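Local coordinates for precorrin-8x Methyl Mutase (Thermus thermophilus, PDB 1V9C), which probably catalyses the methyl migration that turns precorrin-8X into hydrogenobyrinate, a step in adenosylcobalamin biosynthesis, at residues G79-P82 against E83-R86; V92-L95 against L96-P99. One frame throughout, in Å; residues are numbered along the deposited sequence.

Contact 1: G79-P82 against E83-R86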
loop_
_atom_site.group_PDB
_atom_site.type_symbol
_atom_site.label_atom_id
_atom_site.label_comp_id
_atom_site.label_asym_id
_atom_site.label_seq_id
_atom_site.Cartn_x
_atom_site.Cartn_y
_atom_site.Cartn_z
ATOM N N GLY B 79 7.321 2.807 0.515
ATOM C CA GLY B 79 6.667 2.952 -0.769
ATOM C C GLY B 79 7.244 4.112 -1.556
ATOM O O GLY B 79 7.374 4.050 -2.776
ATOM N N LEU B 80 7.606 5.187 -0.864
ATOM C CA LEU B 80 8.160 6.333 -1.560
ATOM C C LEU B 80 9.405 5.968 -2.372
ATOM O O LEU B 80 10.171 5.090 -1.998
ATOM C CB LEU B 80 8.462 7.445 -0.567
ATOM C CG LEU B 80 7.163 7.948 0.050
ATOM C CD1 LEU B 80 7.465 8.680 1.334
ATOM C CD2 LEU B 80 6.434 8.817 -0.938
ATOM N N ASN B 81 9.581 6.658 -3.490
ATOM C CA ASN B 81 10.686 6.430 -4.397
ATOM C C ASN B 81 11.917 7.270 -3.999
ATOM O O ASN B 81 11.859 8.496 -4.009
ATOM C CB ASN B 81 10.240 6.809 -5.805
ATOM C CG ASN B 81 11.292 6.519 -6.859
ATOM O OD1 ASN B 81 11.714 7.411 -7.584
ATOM N ND2 ASN B 81 11.705 5.272 -6.952
ATOM N N PRO B 82 13.045 6.611 -3.671
ATOM C CA PRO B 82 14.283 7.300 -3.272
ATOM C C PRO B 82 14.729 8.372 -4.262
ATOM O O PRO B 82 15.100 9.478 -3.864
ATOM C CB PRO B 82 15.293 6.158 -3.146
ATOM C CG PRO B 82 14.441 4.994 -2.729
ATOM C CD PRO B 82 13.213 5.145 -3.605
ATOM N N GLU B 83 14.684 8.042 -5.549
ATOM C CA GLU B 83 15.056 8.968 -6.620
ATOM C C GLU B 83 14.170 10.213 -6.619
ATOM O O GLU B 83 14.588 11.290 -7.030
ATOM C CB GLU B 83 14.910 8.286 -7.985
ATOM C CG GLU B 83 15.427 6.865 -8.018
ATOM C CD GLU B 83 16.927 6.808 -8.136
ATOM O OE1 GLU B 83 17.514 5.754 -7.806
ATOM O OE2 GLU B 83 17.514 7.826 -8.571
ATOM N N ARG B 84 12.931 10.065 -6.171
ATOM C CA ARG B 84 12.023 11.203 -6.170
ATOM C C ARG B 84 12.196 12.021 -4.900
ATOM O O ARG B 84 12.084 13.239 -4.912
ATOM C CB ARG B 84 10.586 10.708 -6.359
ATOM C CG ARG B 84 10.390 10.114 -7.761
ATOM C CD ARG B 84 9.197 9.189 -7.852
ATOM N NE ARG B 84 9.052 8.629 -9.195
ATOM C CZ ARG B 84 8.243 7.619 -9.505
ATOM N NH1 ARG B 84 7.503 7.046 -8.568
ATOM N NH2 ARG B 84 8.164 7.188 -10.756
ATOM N N LEU B 85 12.479 11.345 -3.802
ATOM C CA LEU B 85 12.717 12.042 -2.562
ATOM C C LEU B 85 13.968 12.931 -2.776
ATOM O O LEU B 85 14.051 14.035 -2.245
ATOM C CB LEU B 85 12.951 11.030 -1.433
ATOM C CG LEU B 85 11.730 10.236 -0.948
ATOM C CD1 LEU B 85 12.087 9.476 0.310
ATOM C CD2 LEU B 85 10.554 11.158 -0.678
ATOM N N ARG B 86 14.899 12.454 -3.601
ATOM C CA ARG B 86 16.141 13.158 -3.898
ATOM C C ARG B 86 15.999 14.501 -4.605
ATOM O O ARG B 86 16.827 15.382 -4.419
ATOM C CB ARG B 86 17.067 12.252 -4.725
ATOM C CG ARG B 86 18.503 12.780 -4.884
ATOM C CD ARG B 86 19.255 12.000 -5.956
ATOM N NE ARG B 86 19.239 10.560 -5.722
ATOM C CZ ARG B 86 19.619 9.661 -6.627
ATOM N NH1 ARG B 86 20.045 10.066 -7.814
ATOM N NH2 ARG B 86 19.551 8.362 -6.363
#
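Asn81 lays its amide across the aliphatic part of Arg84 at the start of helix 82-88, where Asn81 is the N-cap residue and Pro82 is the first residue of the helix. With CG anti to the backbone N (chi1 -176°), this torsion sets the Asn81 amide beside the Arg84 chain: OD1 lies 3.0 Å from Arg84 CG, and Asn81 CB comes within 3.3 Å of Arg84 CD. The two side chains run at about a right angle, their amide and guanidinium planes 58° apart, and the approach to the guanidinium is oblique. The same oxygen, Asn81 OD1, also rests 3.3 Å from Glu83 CB. The arginine chain, extended from CG to NE, carries its charged end past the amide to a bound sulfate, with which NE makes a salt bridge; Arg35 lies close to the same guanidinium. Asn81 N is hydrogen-bonded to His198 NE2 of helix 190-205.

Two carbonyls hold the first turn. Asn81 O takes the N-H of Leu85 at 2.9 Å, almost in line with the carbonyl bond (164°), as in a regular alpha-helical turn, and also accepts from Arg84 N, which stands above the carbonyl plane. Pro82, which has no N-H to give, sits where a first-turn amide needs no helical acceptor, and its O accepts the N-H of Arg86. The apolar side is made by Leu80, the first residue to leave the preceding helix, whose CB packs on Leu85. Farther out, on the exposed side of the helix, Arg86 NH2 lies 3.1 Å from Glu83 OE2 in a salt bridge where the oxygen stands off the guanidinium plane and no N-H points at it.

Contact 2: V92-L95 against L96-P99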
loop_
_atom_site.group_PDB
_atom_site.type_symbol
_atom_site.label_atom_id
_atom_site.label_comp_id
_atom_site.label_asym_id
_atom_site.label_seq_id
_atom_site.Cartn_x
_atom_site.Cartn_y
_atom_site.Cartn_z
ATOM N N VAL B 92 12.051 11.689 5.186
ATOM C CA VAL B 92 10.867 10.958 5.578
ATOM C C VAL B 92 11.028 10.460 7.000
ATOM O O VAL B 92 12.044 9.887 7.351
ATOM C CB VAL B 92 10.611 9.716 4.679
ATOM C CG1 VAL B 92 9.279 9.088 5.056
ATOM C CG2 VAL B 92 10.630 10.108 3.200
ATOM N N VAL B 93 10.013 10.671 7.820
ATOM C CA VAL B 93 10.064 10.194 9.190
ATOM C C VAL B 93 8.821 9.372 9.518
ATOM O O VAL B 93 7.696 9.870 9.457
ATOM C CB VAL B 93 10.187 11.362 10.183
ATOM C CG1 VAL B 93 10.090 10.837 11.610
ATOM C CG2 VAL B 93 11.522 12.058 9.976
ATOM N N GLU B 94 9.050 8.101 9.837
ATOM C CA GLU B 94 7.998 7.169 10.204
ATOM C C GLU B 94 7.831 7.260 11.723
ATOM O O GLU B 94 8.663 6.764 12.487
ATOM C CB GLU B 94 8.390 5.750 9.766
ATOM C CG GLU B 94 7.728 4.609 10.545
ATOM C CD GLU B 94 6.213 4.652 10.525
ATOM O OE1 GLU B 94 5.583 3.759 11.137
ATOM O OE2 GLU B 94 5.651 5.575 9.900
ATOM N N LEU B 95 6.748 7.896 12.148
ATOM C CA LEU B 95 6.484 8.102 13.566
ATOM C C LEU B 95 5.998 6.909 14.397
ATOM O O LEU B 95 6.624 6.566 15.400
ATOM C CB LEU B 95 5.518 9.280 13.733
ATOM C CG LEU B 95 6.009 10.638 13.213
ATOM C CD1 LEU B 95 4.923 11.694 13.369
ATOM C CD2 LEU B 95 7.256 11.053 13.972
ATOM N N LEU B 96 4.898 6.279 13.993
ATOM C CA LEU B 96 4.341 5.147 14.741
ATOM C C LEU B 96 5.287 3.992 15.046
ATOM O O LEU B 96 5.139 3.320 16.067
ATOM C CB LEU B 96 3.094 4.603 14.041
ATOM C CG LEU B 96 1.870 5.513 14.110
ATOM C CD1 LEU B 96 0.684 4.789 13.501
ATOM C CD2 LEU B 96 1.564 5.884 15.555
ATOM N N ALA B 97 6.254 3.749 14.171
ATOM C CA ALA B 97 7.202 2.668 14.402
ATOM C C ALA B 97 8.525 3.228 14.910
ATOM O O ALA B 97 9.485 2.487 15.089
ATOM C CB ALA B 97 7.426 1.881 13.118
ATOM N N HIS B 98 8.563 4.539 15.139
ATOM C CA HIS B 98 9.766 5.212 15.621
ATOM C C HIS B 98 10.176 4.676 16.999
ATOM O O HIS B 98 9.326 4.428 17.859
ATOM C CB HIS B 98 9.514 6.719 15.696
ATOM C CG HIS B 98 10.761 7.543 15.733
ATOM N ND1 HIS B 98 11.712 7.412 16.720
ATOM C CD2 HIS B 98 11.208 8.519 14.907
ATOM C CE1 HIS B 98 12.692 8.270 16.502
ATOM N NE2 HIS B 98 12.410 8.956 15.408
ATOM N N PRO B 99 11.490 4.488 17.222
ATOM C CA PRO B 99 12.040 3.980 18.484
ATOM C C PRO B 99 11.581 4.737 19.730
ATOM O O PRO B 99 10.948 4.158 20.615
ATOM C CB PRO B 99 13.547 4.093 18.269
ATOM C CG PRO B 99 13.687 3.865 16.808
ATOM C CD PRO B 99 12.569 4.710 16.246
#
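The turn that leads from strand 92-94, an edge strand of the doubly wound sheet within this chain, into helix 99-107 is a type I beta turn from Leu95 to His98. Its closing bond runs from His98 N to Leu95 O at 2.8 Å, the donor standing above the carbonyl plane rather than on a lone pair. A second, weak bond braces the turn from the strand: Glu94 OE1 accepts the N-H of Ala97 at 3.1 Å, with an N-H...O angle of 127°, and the same oxygen lies against Ala97 CB at 3.3 Å. The bend at chi2 (57°) curls the carboxylate back to that amide, and Glu94 CG also rests against the Ala97 methyl.

His98 brings its CB to 3.3 Å from Glu94 O, and that carbonyl oxygen also lies at the imidazole edge, near the ring plane. Val93 CG1 also lies at the ring edge, 4.2 Å from His98 CD2. Beyond the turn, His98 ND1 accepts a weak hydrogen bond from Glu100 N, and Tyr119 meets the ring with planes about 45° apart. Leu95 and Leu96 lean on Ala116 of helix 112-122. A type I turn whose last residue is also the N-cap of the next helix is a compact strand-to-helix connection in an alpha/beta doubly wound fold.

Both contacts are surface contacts near the N-terminus of a helix, each with its N-cap residue, and they follow in series along the chain, helix 82-88 leading into strand 92-94. Their centres lie about 17 Å apart, yet they touch through Val92, whose CG2 packs at 3.3 Å from Leu85 CD1 and also against Leu80. The chemistry differs: contact 1 opens a helix after another helix, with charged side chains and a sulfate nearby, whereas contact 2 turns a sheet strand into a helix and uses a carboxylate and an imidazole as weak acceptors for backbone amides. Each has one buried leucine, Leu80 facing helix 190-205 and Leu95 facing helix 112-122.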